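Local coordinates for transcriptional regulator, ROK family (Vibrio cholerae O1 biovar eltor, PDB 1Z05), which probably binds DNA as a zinc-containing, Mlc-like transcriptional regulator of carbohydrate metabolism, at residues Gly107-Ser112 with Ala164-Val169; Ala123-Gly128 with Ala405-Ala410; Thr170-Thr175 with Thr208-Phe213; Phe213-Thr218 with Ala410-Gln415; Leu82-Thr87 with Gln102-Gly107. One frame throughout, in Å; residues are numbered along the deposited sequence. Where two conformers were deposited one is given.

Contact 1 (Gly107-Ser112 with Ala164-Val169); sequences GWQFLS and AQLDRV
Trp108 and Arg168 stack where two parallel strands, 108-116 and 168-176, begin side by side in the five-stranded mixed sheet of the ROK domain, an actin-like ATPase fold. In the conformer given, the Arg168 chain bends at CG-CD (chi3 -70°), which lays its guanidinium over one face of the indole: CZ stands 3.7 Å from the centroid of the Trp108 five-membered ring, a cation-pi contact, with the planes 23° apart. Arg168 CD sits over the six-membered ring in a CH-pi contact. Trp108 NE1 donates to His81 O. The strands are joined by Arg168 N to Gly107 O (3.0 Å) and Gln109 N to Arg168 O (2.8 Å). On the opposite sheet face, Gln109 runs out extended beyond CG and uses both ends of its amide on the loop leading into 168-176. Val169 CG1 adds apolar packing against Leu111 CG, beside Phe159 of helix 144-161. The two hydrogen bonds of the Gln109 side-chain amide differ in geometry: NE2 gives a nearly straight bond to Gln165 O, 3.2 Å away and in that carbonyl's plane, whereas Asp167 N reaches Gln109 OE1 at 2.7 Å from 46° out of the amide plane.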
# COMPACT_ATOMS: atom_id res chain seq x y z
N GLY A 107 5.33 12.12 -33.25
CA GLY A 107 6.21 13.26 -33.08
C GLY A 107 6.71 13.42 -31.66
O GLY A 107 7.77 14.03 -31.43
N TRP A 108 5.97 12.87 -30.70
CA TRP A 108 6.34 12.94 -29.29
C TRP A 108 7.13 11.71 -28.89
O TRP A 108 6.78 10.58 -29.27
CB TRP A 108 5.11 13.01 -28.40
CG TRP A 108 4.25 14.20 -28.59
CD1 TRP A 108 3.00 14.23 -29.14
CD2 TRP A 108 4.53 15.54 -28.19
NE1 TRP A 108 2.50 15.50 -29.11
CE2 TRP A 108 3.42 16.33 -28.53
CE3 TRP A 108 5.63 16.15 -27.56
CZ2 TRP A 108 3.36 17.71 -28.29
CZ3 TRP A 108 5.58 17.53 -27.32
CH2 TRP A 108 4.45 18.29 -27.69
N GLN A 109 8.16 11.93 -28.09
CA GLN A 109 9.07 10.88 -27.69
C GLN A 109 9.48 11.06 -26.23
O GLN A 109 9.19 12.08 -25.61
CB GLN A 109 10.31 10.92 -28.58
CG GLN A 109 10.03 10.78 -30.08
CD GLN A 109 11.25 11.04 -30.92
OE1 GLN A 109 12.13 11.78 -30.51
NE2 GLN A 109 11.31 10.43 -32.10
N PHE A 110 10.16 10.05 -25.69
CA PHE A 110 10.82 10.17 -24.40
C PHE A 110 12.04 9.24 -24.39
O PHE A 110 12.11 8.30 -25.19
CB PHE A 110 9.85 9.84 -23.24
CG PHE A 110 9.31 8.42 -23.25
CD1 PHE A 110 9.99 7.39 -22.63
CD2 PHE A 110 8.09 8.14 -23.87
CE1 PHE A 110 9.50 6.08 -22.62
CE2 PHE A 110 7.56 6.84 -23.86
CZ PHE A 110 8.27 5.81 -23.24
N LEU A 111 12.99 9.52 -23.50
CA LEU A 111 14.10 8.62 -23.25
C LEU A 111 13.79 7.75 -22.05
O LEU A 111 13.22 8.22 -21.05
CB LEU A 111 15.38 9.41 -22.93
CG LEU A 111 16.13 10.19 -24.01
CD1 LEU A 111 17.49 10.59 -23.42
CD2 LEU A 111 16.32 9.36 -25.26
N SER A 112 14.14 6.48 -22.16
CA SER A 112 14.04 5.56 -21.03
C SER A 112 15.41 4.93 -20.89
O SER A 112 15.99 4.46 -21.87
CB SER A 112 12.96 4.50 -21.27
OG SER A 112 12.78 3.69 -20.12
N ALA A 164 19.02 13.39 -35.76
CA ALA A 164 18.09 13.30 -36.89
C ALA A 164 16.83 12.49 -36.57
O ALA A 164 15.76 12.75 -37.13
CB ALA A 164 18.79 12.73 -38.12
N GLN A 165 16.97 11.52 -35.67
CA GLN A 165 15.87 10.65 -35.27
C GLN A 165 15.11 11.17 -34.06
O GLN A 165 14.04 10.67 -33.73
CB GLN A 165 16.39 9.24 -34.98
CG GLN A 165 16.74 8.46 -36.24
CD GLN A 165 17.92 7.53 -36.05
OE1 GLN A 165 17.75 6.31 -36.05
NE2 GLN A 165 19.11 8.10 -35.89
N LEU A 166 15.69 12.17 -33.39
CA LEU A 166 15.04 12.77 -32.23
C LEU A 166 14.06 13.84 -32.69
O LEU A 166 14.35 14.60 -33.60
CB LEU A 166 16.07 13.38 -31.28
CG LEU A 166 16.92 12.35 -30.53
CD1 LEU A 166 18.23 12.94 -30.12
CD2 LEU A 166 16.18 11.82 -29.31
N ASP A 167 12.89 13.87 -32.06
CA ASP A 167 11.88 14.85 -32.42
C ASP A 167 11.55 15.64 -31.15
O ASP A 167 12.41 16.35 -30.63
CB ASP A 167 10.66 14.15 -33.05
CG ASP A 167 9.74 15.11 -33.81
OD1 ASP A 167 9.96 16.34 -33.78
OD2 ASP A 167 8.79 14.61 -34.46
N ARG A 168 10.33 15.49 -30.65
CA ARG A 168 9.88 16.19 -29.45
C ARG A 168 10.04 15.30 -28.22
O ARG A 168 9.14 14.55 -27.87
CB ARG A 168 8.43 16.65 -29.61
CG ARG A 168 8.13 17.39 -30.92
CD ARG A 168 6.67 17.81 -31.03
NE ARG A 168 5.77 16.67 -31.23
CZ ARG A 168 4.60 16.74 -31.86
NH1 ARG A 168 3.85 15.65 -31.98
NH2 ARG A 168 4.17 17.89 -32.38
N VAL A 169 11.21 15.38 -27.59
CA VAL A 169 11.51 14.56 -26.41
C VAL A 169 10.91 15.24 -25.18
O VAL A 169 11.28 16.37 -24.85
CB VAL A 169 13.03 14.37 -26.23
CG1 VAL A 169 13.31 13.34 -25.12
CG2 VAL A 169 13.67 13.94 -27.55

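Contact 2 (Ala123-Gly128 with Ala405-Ala410); sequences ALHELG and ATMPGA
The N-terminal turn of helix 407-418 packs here on strand 119-126 of the mixed sheet, with the imidazole of His125 as the main bridge. His125 points its CB toward the helix and meets Thr406 and Met407 with the ring edge. Thr406 OG1 lies at that edge, near the ring plane. Rotation about CA-CB puts Thr406 OG1 between its own backbone N and carbonyl carbon (chi1 64°), where it faces both the ring and Ala123; the hydroxyl oxygen is 3.4 Å from Ala123 CB. Met407 comes to the rim as well. Its CB points away from the strand, yet bends at chi2 and chi3 fold the thioether back, and SD ends 4.9 Å from the His125 ring centroid, 88° off the ring normal, a Met-aromatic contact at the edge. Ala410, one turn into the helix, packs its CB obliquely against the imidazole. In the actin-like fold of ROK proteins, this places a late helix of the chain against the early beta-hairpin strands 108-116 and 119-126. Phe110 of the neighbouring strand stacks on the His125 ring, and Ser112 OG hydrogen-bonds Thr406 O just before the helix. Within the helix turn, Ala410 N bonds to Thr406 O. Beyond the strand end, a water donates to both Leu127 O and Ala410 O, linking the two backbones at 3.2 Å from Leu127 O and 3.1 Å from Ala410 O.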
# COMPACT_ATOMS: atom_id res chain seq x y z
N ALA A 123 17.38 4.20 -24.37
CA ALA A 123 16.46 3.90 -25.46
C ALA A 123 15.60 5.12 -25.73
O ALA A 123 15.20 5.83 -24.81
CB ALA A 123 15.59 2.70 -25.12
N LEU A 124 15.35 5.37 -27.01
CA LEU A 124 14.38 6.38 -27.41
C LEU A 124 13.06 5.67 -27.70
O LEU A 124 13.03 4.71 -28.48
CB LEU A 124 14.89 7.14 -28.64
CG LEU A 124 13.97 8.18 -29.30
CD1 LEU A 124 13.81 9.42 -28.43
CD2 LEU A 124 14.52 8.55 -30.67
N HIS A 125 11.99 6.15 -27.07
CA HIS A 125 10.65 5.58 -27.26
C HIS A 125 9.71 6.62 -27.88
O HIS A 125 9.89 7.82 -27.66
CB HIS A 125 10.02 5.24 -25.90
CG HIS A 125 10.56 4.01 -25.23
ND1 HIS A 125 11.85 3.94 -24.75
CD2 HIS A 125 9.96 2.85 -24.88
CE1 HIS A 125 12.04 2.76 -24.17
NE2 HIS A 125 10.91 2.08 -24.24
N GLU A 126 8.73 6.16 -28.64
CA GLU A 126 7.61 7.03 -29.00
C GLU A 126 6.68 7.09 -27.79
O GLU A 126 6.62 6.15 -27.00
CB GLU A 126 6.87 6.58 -30.27
CG GLU A 126 6.29 5.16 -30.27
CD GLU A 126 4.84 5.07 -29.75
OE1 GLU A 126 4.05 6.04 -29.91
OE2 GLU A 126 4.50 4.01 -29.19
N LEU A 127 5.98 8.21 -27.65
CA LEU A 127 5.15 8.49 -26.47
C LEU A 127 4.19 7.36 -26.05
O LEU A 127 3.97 7.15 -24.84
CB LEU A 127 4.39 9.82 -26.65
CG LEU A 127 3.93 10.50 -25.35
CD1 LEU A 127 5.12 10.93 -24.48
CD2 LEU A 127 3.02 11.68 -25.66
N GLY A 128 3.63 6.65 -27.03
CA GLY A 128 2.81 5.46 -26.78
C GLY A 128 3.54 4.28 -26.14
O GLY A 128 2.89 3.33 -25.68
N ALA A 405 14.56 -3.94 -21.07
CA ALA A 405 15.06 -3.28 -19.88
C ALA A 405 14.50 -1.87 -19.68
O ALA A 405 14.52 -1.37 -18.56
CB ALA A 405 16.58 -3.26 -19.91
N THR A 406 14.02 -1.24 -20.75
CA THR A 406 13.54 0.14 -20.64
C THR A 406 12.01 0.30 -20.64
O THR A 406 11.52 1.42 -20.50
CB THR A 406 14.19 1.09 -21.68
OG1 THR A 406 13.83 0.68 -23.01
CG2 THR A 406 15.72 1.10 -21.54
N MET A 407 11.27 -0.80 -20.78
CA MET A 407 9.81 -0.77 -20.64
C MET A 407 9.33 -0.31 -19.27
O MET A 407 8.29 0.35 -19.19
CB MET A 407 9.15 -2.10 -21.02
CG MET A 407 8.99 -2.32 -22.52
SD MET A 407 8.45 -0.88 -23.50
CE MET A 407 6.75 -0.68 -22.99
N PRO A 408 10.04 -0.69 -18.17
CA PRO A 408 9.72 -0.10 -16.88
C PRO A 408 9.74 1.43 -16.89
O PRO A 408 8.85 2.05 -16.32
CB PRO A 408 10.81 -0.65 -15.95
CG PRO A 408 11.17 -1.96 -16.55
CD PRO A 408 11.10 -1.72 -18.05
N GLY A 409 10.72 2.05 -17.55
CA GLY A 409 10.76 3.50 -17.63
C GLY A 409 9.61 4.05 -18.46
O GLY A 409 9.05 5.11 -18.14
N ALA A 410 9.24 3.31 -19.50
CA ALA A 410 8.08 3.66 -20.34
C ALA A 410 6.79 3.74 -19.51
O ALA A 410 5.99 4.65 -19.72
CB ALA A 410 7.94 2.67 -21.50
O HOH W 1 4.78 5.00 -22.60

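Contact 3 (Thr170-Thr175 with Thr208-Phe213); sequences TSIAIT and TGLPVF
Ile172 and Leu210 meet on one face of the sheet where strands 168-176 and 212-216 run parallel. From CB, the Ile172 chain splits: CG2 lies anti to the backbone N, while CG1 is set beside that N (chi1 -68°) and leads toward the end of helix 200-208. CG1 comes within 4.0 Å of Leu210 CD1, the side chains crossing at about a right angle. At the tip, Ile172 CD1 touches two partners, Leu210 CD1 at 3.8 Å and, tip to tip, Thr208 CG2 at 4.0 Å. Thr208 is held in an ST turn, its OG1 accepting from Leu210 N while also bonding Ile204 O, and Gly209 with positive phi ends the helix between them. Beside this cluster the backbones follow a parallel ladder. Ile172 N bonds Pro211 O, Phe213 N bonds Ile172 O at 2.9 Å, and Ile174 N bonds Phe213 O at 2.8 Å, so the N-H and C=O of Ile172 are both bonded. Pro211 brings its CG to 3.3 Å from Thr170 O. On the other face, the Phe213 ring turns its edge to Ser171, with CE2 4.0 Å from Ser171 CB. Ser171 OG and Thr170 OG1 share a hydrogen bond, whereas Ser171 N is buried with no partner in the model. The Ile172 and Val212 face is covered by Ile204 of helix 200-208; the Ala173 and Phe213 face is covered by Ile413 of helix 407-418, with Leu421 and Leu422 of helix 421-428 alongside, and strand 108-116 flanks 168-176 opposite 212-216.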
# COMPACT_ATOMS: atom_id res chain seq x y z
N THR A 170 9.99 14.56 -24.51
CA THR A 170 9.21 15.20 -23.45
C THR A 170 9.78 15.01 -22.06
O THR A 170 9.47 15.78 -21.15
CB THR A 170 7.80 14.62 -23.42
OG1 THR A 170 7.89 13.22 -23.16
CG2 THR A 170 7.09 14.83 -24.76
N SER A 171 10.57 13.96 -21.89
CA SER A 171 10.93 13.48 -20.55
C SER A 171 11.98 12.38 -20.62
O SER A 171 12.24 11.83 -21.70
CB SER A 171 9.68 12.94 -19.84
OG SER A 171 9.05 11.95 -20.65
N ILE A 172 12.54 12.06 -19.46
CA ILE A 172 13.50 10.98 -19.31
C ILE A 172 13.07 10.12 -18.12
O ILE A 172 12.78 10.63 -17.04
CB ILE A 172 14.94 11.52 -19.09
CG1 ILE A 172 15.45 12.20 -20.36
CG2 ILE A 172 15.90 10.39 -18.67
CD1 ILE A 172 16.71 13.05 -20.20
N ALA A 173 13.00 8.81 -18.34
CA ALA A 173 12.79 7.85 -17.27
C ALA A 173 14.06 7.04 -17.07
O ALA A 173 14.75 6.69 -18.03
CB ALA A 173 11.59 6.95 -17.59
N ILE A 174 14.40 6.77 -15.81
CA ILE A 174 15.55 5.92 -15.49
C ILE A 174 15.19 4.96 -14.36
O ILE A 174 14.63 5.37 -13.33
CB ILE A 174 16.86 6.75 -15.22
CG1 ILE A 174 18.06 5.83 -14.91
CG2 ILE A 174 16.67 7.83 -14.13
CD1 ILE A 174 19.42 6.45 -15.31
N THR A 175 15.46 3.68 -14.59
CA THR A 175 15.18 2.64 -13.61
C THR A 175 16.47 1.93 -13.27
O THR A 175 17.41 1.91 -14.08
CB THR A 175 14.11 1.63 -14.12
OG1 THR A 175 14.54 1.08 -15.38
CG2 THR A 175 12.76 2.34 -14.31
N THR A 208 19.59 18.72 -18.70
CA THR A 208 18.72 18.57 -19.88
C THR A 208 17.52 19.52 -19.94
O THR A 208 16.98 19.78 -21.02
CB THR A 208 18.18 17.11 -20.01
OG1 THR A 208 17.27 16.83 -18.94
CG2 THR A 208 19.32 16.08 -20.03
N GLY A 209 17.09 20.03 -18.78
CA GLY A 209 15.86 20.81 -18.69
C GLY A 209 14.58 19.98 -18.77
O GLY A 209 13.48 20.52 -18.67
N LEU A 210 14.72 18.66 -18.92
CA LEU A 210 13.57 17.76 -19.06
C LEU A 210 13.09 17.20 -17.73
O LEU A 210 13.90 16.98 -16.83
CB LEU A 210 13.93 16.59 -19.98
CG LEU A 210 14.16 16.88 -21.48
CD1 LEU A 210 14.76 15.66 -22.19
CD2 LEU A 210 12.89 17.35 -22.18
N PRO A 211 11.76 16.96 -17.59
CA PRO A 211 11.32 16.21 -16.40
C PRO A 211 11.92 14.81 -16.37
O PRO A 211 12.01 14.14 -17.41
CB PRO A 211 9.79 16.13 -16.56
CG PRO A 211 9.51 16.50 -17.97
CD PRO A 211 10.64 17.34 -18.47
N VAL A 212 12.33 14.40 -15.18
CA VAL A 212 13.02 13.14 -14.98
C VAL A 212 12.24 12.33 -13.94
O VAL A 212 11.84 12.86 -12.90
CB VAL A 212 14.48 13.34 -14.49
CG1 VAL A 212 15.23 12.01 -14.44
CG2 VAL A 212 15.22 14.33 -15.40
N PHE A 213 12.04 11.06 -14.27
CA PHE A 213 11.32 10.08 -13.46
C PHE A 213 12.28 8.94 -13.14
O PHE A 213 12.72 8.22 -14.04
CB PHE A 213 10.09 9.58 -14.22
CG PHE A 213 9.13 10.68 -14.57
CD1 PHE A 213 8.12 11.04 -13.69
CD2 PHE A 213 9.29 11.41 -15.74
CE1 PHE A 213 7.26 12.09 -13.98
CE2 PHE A 213 8.44 12.47 -16.04
CZ PHE A 213 7.42 12.80 -15.16

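Contact 4 (Phe213-Thr218 with Ala410-Gln415); sequences FVANDT and AALIKQ
Leu412 and Ile413 both have their first branch beside the backbone N and anti to the carbonyl carbon (chi1 -65° in Leu412 and much the same in Ile413), but differ at the next bond. In Leu412, an anti second torsion extends the chain so that CD1 touches the strand. In Ile413 the second torsion (-45°) folds CD1 round, so that a side chain whose CB does not aim at the strand still reaches Phe213. Leu412 CD1 settles among three groups: Ala215 CB at 3.7 Å, Phe213 O at 3.7 Å and Phe213 CB at 4.1 Å. Its other methyl, CD2, lies 3.8 Å from the same Ala215 CB, so the leucine fork spans the small alanine. Ile413 CD1 approaches the Phe213 ring obliquely on its CD2-CE2 side, 3.4 Å from Phe213 CD2, with the two side chains crossing at about a right angle. This is helix-on-sheet packing in the actin-like fold of the ROK family: helix 407-418 lies over the edge strand 212-216, and the axes of segments 213-216 and 410-415 approach to 8.9 Å, with N-to-C directions 126° apart. No hydrogen bond crosses between the segments, and the side-chain contacts are apolar. The same helix side continues over strand 168-176, where Ile413 meets Ser171 and Ala173, and on to Phe110. Past Ala215 the strand turns into helix 217-228, with Asn216 as N-cap; its OD1 accepts a weak bond from Thr218 N (3.0 Å) and another bond from Arg219 N. Asn216 ND2 is anchored on Gly178 O, and Asp217 OD2 forms a salt bridge with Arg114.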
# COMPACT_ATOMS: atom_id res chain seq x y z
N PHE A 213 12.04 11.06 -14.27
CA PHE A 213 11.32 10.08 -13.46
C PHE A 213 12.28 8.94 -13.14
O PHE A 213 12.72 8.22 -14.04
CB PHE A 213 10.09 9.58 -14.22
CG PHE A 213 9.13 10.68 -14.57
CD1 PHE A 213 8.12 11.04 -13.69
CD2 PHE A 213 9.29 11.41 -15.74
CE1 PHE A 213 7.26 12.09 -13.98
CE2 PHE A 213 8.44 12.47 -16.04
CZ PHE A 213 7.42 12.80 -15.16
N VAL A 214 12.58 8.78 -11.85
CA VAL A 214 13.55 7.80 -11.38
C VAL A 214 12.80 6.79 -10.53
O VAL A 214 11.97 7.18 -9.70
CB VAL A 214 14.64 8.48 -10.49
CG1 VAL A 214 15.76 7.49 -10.17
CG2 VAL A 214 15.21 9.73 -11.18
N ALA A 215 13.05 5.50 -10.74
CA ALA A 215 12.39 4.48 -9.92
C ALA A 215 13.22 3.21 -9.76
O ALA A 215 14.10 2.91 -10.57
CB ALA A 215 10.98 4.15 -10.48
N ASN A 216 12.94 2.48 -8.69
CA ASN A 216 13.47 1.14 -8.53
C ASN A 216 12.93 0.25 -9.66
O ASN A 216 11.74 0.32 -10.00
CB ASN A 216 13.09 0.57 -7.16
CG ASN A 216 13.39 -0.91 -7.04
OD1 ASN A 216 12.55 -1.74 -7.36
ND2 ASN A 216 14.57 -1.24 -6.54
N ASP A 217 13.80 -0.57 -10.24
CA ASP A 217 13.46 -1.34 -11.43
C ASP A 217 12.35 -2.37 -11.24
O ASP A 217 11.53 -2.55 -12.14
CB ASP A 217 14.70 -1.97 -12.10
CG ASP A 217 15.50 -2.89 -11.16
OD1 ASP A 217 15.17 -3.03 -9.96
OD2 ASP A 217 16.49 -3.49 -11.66
N THR A 218 12.32 -3.04 -10.08
CA THR A 218 11.30 -4.07 -9.82
C THR A 218 9.90 -3.45 -9.72
O THR A 218 8.92 -3.99 -10.24
CB THR A 218 11.64 -4.89 -8.55
OG1 THR A 218 12.87 -5.59 -8.77
CG2 THR A 218 10.53 -5.92 -8.25
N ALA A 410 9.24 3.31 -19.50
CA ALA A 410 8.08 3.66 -20.34
C ALA A 410 6.79 3.74 -19.51
O ALA A 410 5.99 4.65 -19.72
CB ALA A 410 7.94 2.67 -21.50
N ALA A 411 6.63 2.81 -18.57
CA ALA A 411 5.49 2.78 -17.66
C ALA A 411 5.41 4.01 -16.77
O ALA A 411 4.32 4.54 -16.52
CB ALA A 411 5.54 1.52 -16.82
N LEU A 412 6.56 4.48 -16.28
CA LEU A 412 6.63 5.69 -15.46
C LEU A 412 6.11 6.90 -16.24
O LEU A 412 5.43 7.75 -15.68
CB LEU A 412 8.08 5.97 -15.04
CG LEU A 412 8.80 4.99 -14.10
CD1 LEU A 412 10.19 5.51 -13.79
CD2 LEU A 412 8.00 4.79 -12.81
N ILE A 413 6.48 6.98 -17.51
CA ILE A 413 6.08 8.08 -18.40
C ILE A 413 4.58 7.99 -18.71
O ILE A 413 3.86 8.98 -18.60
CB ILE A 413 6.92 8.09 -19.72
CG1 ILE A 413 8.41 8.33 -19.44
CG2 ILE A 413 6.39 9.12 -20.75
CD1 ILE A 413 8.70 9.45 -18.45
N LYS A 414 4.11 6.80 -19.07
CA LYS A 414 2.68 6.63 -19.31
C LYS A 414 1.86 7.04 -18.07
O LYS A 414 0.89 7.79 -18.20
CB LYS A 414 2.34 5.22 -19.80
CG LYS A 414 0.85 4.91 -19.83
CD LYS A 414 0.43 4.25 -21.13
CE LYS A 414 -0.04 5.30 -22.13
NZ LYS A 414 -0.10 4.80 -23.53
N GLN A 415 2.26 6.59 -16.88
CA GLN A 415 1.53 6.93 -15.66
C GLN A 415 1.62 8.42 -15.30
O GLN A 415 0.67 8.97 -14.74
CB GLN A 415 1.96 6.04 -14.48
CG GLN A 415 1.03 6.09 -13.26
CD GLN A 415 -0.44 5.79 -13.59
OE1 GLN A 415 -1.33 6.59 -13.28
NE2 GLN A 415 -0.69 4.65 -14.22

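Contact 5 (Leu82-Thr87 with Gln102-Gly107); sequences LIHETT and QTNNLG
His84 and Gln102 form the hydrogen-bonded pair of a small antiparallel two-stranded sheet, strands 83-86 and 99-103, beside the helices of the N-terminal region; helices with such a beta wing are consistent with a winged-helix DNA-binding domain. His84 N donates to Gln102 O (2.8 Å), and Gln102 N returns a bond to His84 O (2.9 Å). The next rung is a backbone bond from Asn104 N to Leu82 O at 2.9 Å, nearly straight at the hydrogen but arriving from above the carbonyl plane. In the conformer given, the imidazole stands between N and carbonyl carbon of its own residue (chi1 72°), which swings it across the partner strand. There His84 CD2 touches Asn104 CB at 3.6 Å, ring and amide planes 63° apart, while the ring runs obliquely past Gln102. A water near the ring plane joins His84 NE2 to Thr103 O, and a second donates to Leu82 O and Asn105 OD1. Farther out, Asn104 ND2 makes a weak bond to His81 O, and Thr103 OG1 bonds Asp49. Ile83 packs against Tyr45 and Ile48 of helix 35-51 and Leu77 and Ile78 of helix 67-79, seating the sheet on those helices.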
# COMPACT_ATOMS: atom_id res chain seq x y z
N LEU A 82 -1.13 17.66 -27.91
CA LEU A 82 -1.12 16.36 -27.24
C LEU A 82 -2.32 15.52 -27.67
O LEU A 82 -2.27 14.28 -27.64
CB LEU A 82 -1.12 16.54 -25.72
CG LEU A 82 0.27 16.94 -25.20
CD1 LEU A 82 0.19 17.57 -23.82
CD2 LEU A 82 1.21 15.73 -25.23
N ILE A 83 -3.39 16.20 -28.07
CA ILE A 83 -4.58 15.54 -28.60
C ILE A 83 -5.00 16.26 -29.86
O ILE A 83 -4.56 17.38 -30.12
CB ILE A 83 -5.77 15.47 -27.58
CG1 ILE A 83 -6.34 16.86 -27.26
CG2 ILE A 83 -5.34 14.67 -26.33
CD1 ILE A 83 -7.51 16.85 -26.27
N HIS A 84 -5.85 15.61 -30.65
CA HIS A 84 -6.35 16.21 -31.87
C HIS A 84 -7.73 15.71 -32.21
O HIS A 84 -8.15 14.64 -31.75
CB HIS A 84 -5.38 15.98 -33.04
CG HIS A 84 -5.36 14.57 -33.54
ND1 HIS A 84 -6.01 14.19 -34.69
CD2 HIS A 84 -4.75 13.46 -33.06
CE1 HIS A 84 -5.81 12.90 -34.90
NE2 HIS A 84 -5.05 12.44 -33.93
N GLU A 85 -8.44 16.49 -33.02
CA GLU A 85 -9.76 16.15 -33.53
C GLU A 85 -9.88 16.69 -34.96
O GLU A 85 -9.06 17.51 -35.38
CB GLU A 85 -10.85 16.79 -32.66
CG GLU A 85 -10.75 18.31 -32.58
CD GLU A 85 -11.88 18.97 -31.79
OE1 GLU A 85 -12.94 18.34 -31.61
OE2 GLU A 85 -11.69 20.13 -31.36
N THR A 86 -10.88 16.22 -35.70
CA THR A 86 -11.32 16.93 -36.90
C THR A 86 -12.61 17.65 -36.49
O THR A 86 -13.63 17.00 -36.22
CB THR A 86 -11.57 15.99 -38.12
OG1 THR A 86 -10.40 15.24 -38.41
CG2 THR A 86 -11.96 16.81 -39.37
N THR A 87 -12.53 18.97 -36.41
CA THR A 87 -13.66 19.81 -36.02
C THR A 87 -14.71 19.84 -37.14
O THR A 87 -14.42 19.47 -38.29
CB THR A 87 -13.24 21.26 -35.70
OG1 THR A 87 -12.84 21.93 -36.90
CG2 THR A 87 -12.09 21.29 -34.68
N GLN A 102 -8.60 12.30 -30.18
CA GLN A 102 -7.67 11.19 -30.05
C GLN A 102 -6.31 11.72 -29.60
O GLN A 102 -5.99 12.89 -29.82
CB GLN A 102 -7.46 10.47 -31.39
CG GLN A 102 -8.72 9.93 -32.04
CD GLN A 102 -8.41 9.25 -33.37
OE1 GLN A 102 -8.52 9.85 -34.43
NE2 GLN A 102 -8.00 7.99 -33.31
N THR A 103 -5.51 10.86 -28.98
CA THR A 103 -4.17 11.27 -28.61
C THR A 103 -3.34 11.44 -29.89
O THR A 103 -3.50 10.70 -30.87
CB THR A 103 -3.48 10.25 -27.67
OG1 THR A 103 -3.58 8.95 -28.23
CG2 THR A 103 -4.16 10.26 -26.33
N ASN A 104 -2.48 12.45 -29.87
CA ASN A 104 -1.63 12.80 -30.99
C ASN A 104 -0.18 12.43 -30.65
O ASN A 104 0.65 13.32 -30.43
CB ASN A 104 -1.77 14.30 -31.28
CG ASN A 104 -1.06 14.72 -32.56
OD1 ASN A 104 -0.79 13.91 -33.45
ND2 ASN A 104 -0.78 16.01 -32.66
N ASN A 105 0.10 11.13 -30.59
CA ASN A 105 1.40 10.62 -30.15
C ASN A 105 2.55 10.82 -31.13
O ASN A 105 3.71 10.90 -30.72
CB ASN A 105 1.32 9.12 -29.81
CG ASN A 105 0.71 8.86 -28.43
OD1 ASN A 105 0.49 9.78 -27.65
ND2 ASN A 105 0.44 7.59 -28.14
N LEU A 106 2.23 10.88 -32.42
CA LEU A 106 3.24 10.92 -33.47
C LEU A 106 4.02 12.24 -33.41
O LEU A 106 3.43 13.32 -33.49
CB LEU A 106 2.62 10.70 -34.85
CG LEU A 106 3.54 10.22 -35.97
CD1 LEU A 106 4.14 8.84 -35.67
CD2 LEU A 106 2.81 10.19 -37.31
N GLY A 107 5.33 12.12 -33.25
CA GLY A 107 6.21 13.26 -33.08
C GLY A 107 6.71 13.42 -31.66
O GLY A 107 7.77 14.03 -31.43
O HOH W 2 -0.24 12.72 -26.72
O HOH W 3 -4.43 9.34 -33.57

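From the N terminus, contact 5 closes first, a short loop that contains helix 88-94; its second segment ends at Gly107, where contact 1 begins, so the probable wing leads into strand 108-116. Contact 1 then closes the loop through strands 119-126 and 131-138 and helix 144-161, returning as strand 168-176. Contact 3 opens next along that strand and adds 212-216 at the sheet edge. Contact 2 closes a far larger loop, reaching from strand 119-126 to helix 407-418; it encloses contact 3 and crosses contacts 1 and 4. Contact 4, sharing Phe213 with contact 3 and Ala410 with contact 2, closes a long loop from strand 212-216 to helix 407-418, and contacts 2 and 4 together tie that helix to strands 119-126 and 212-216.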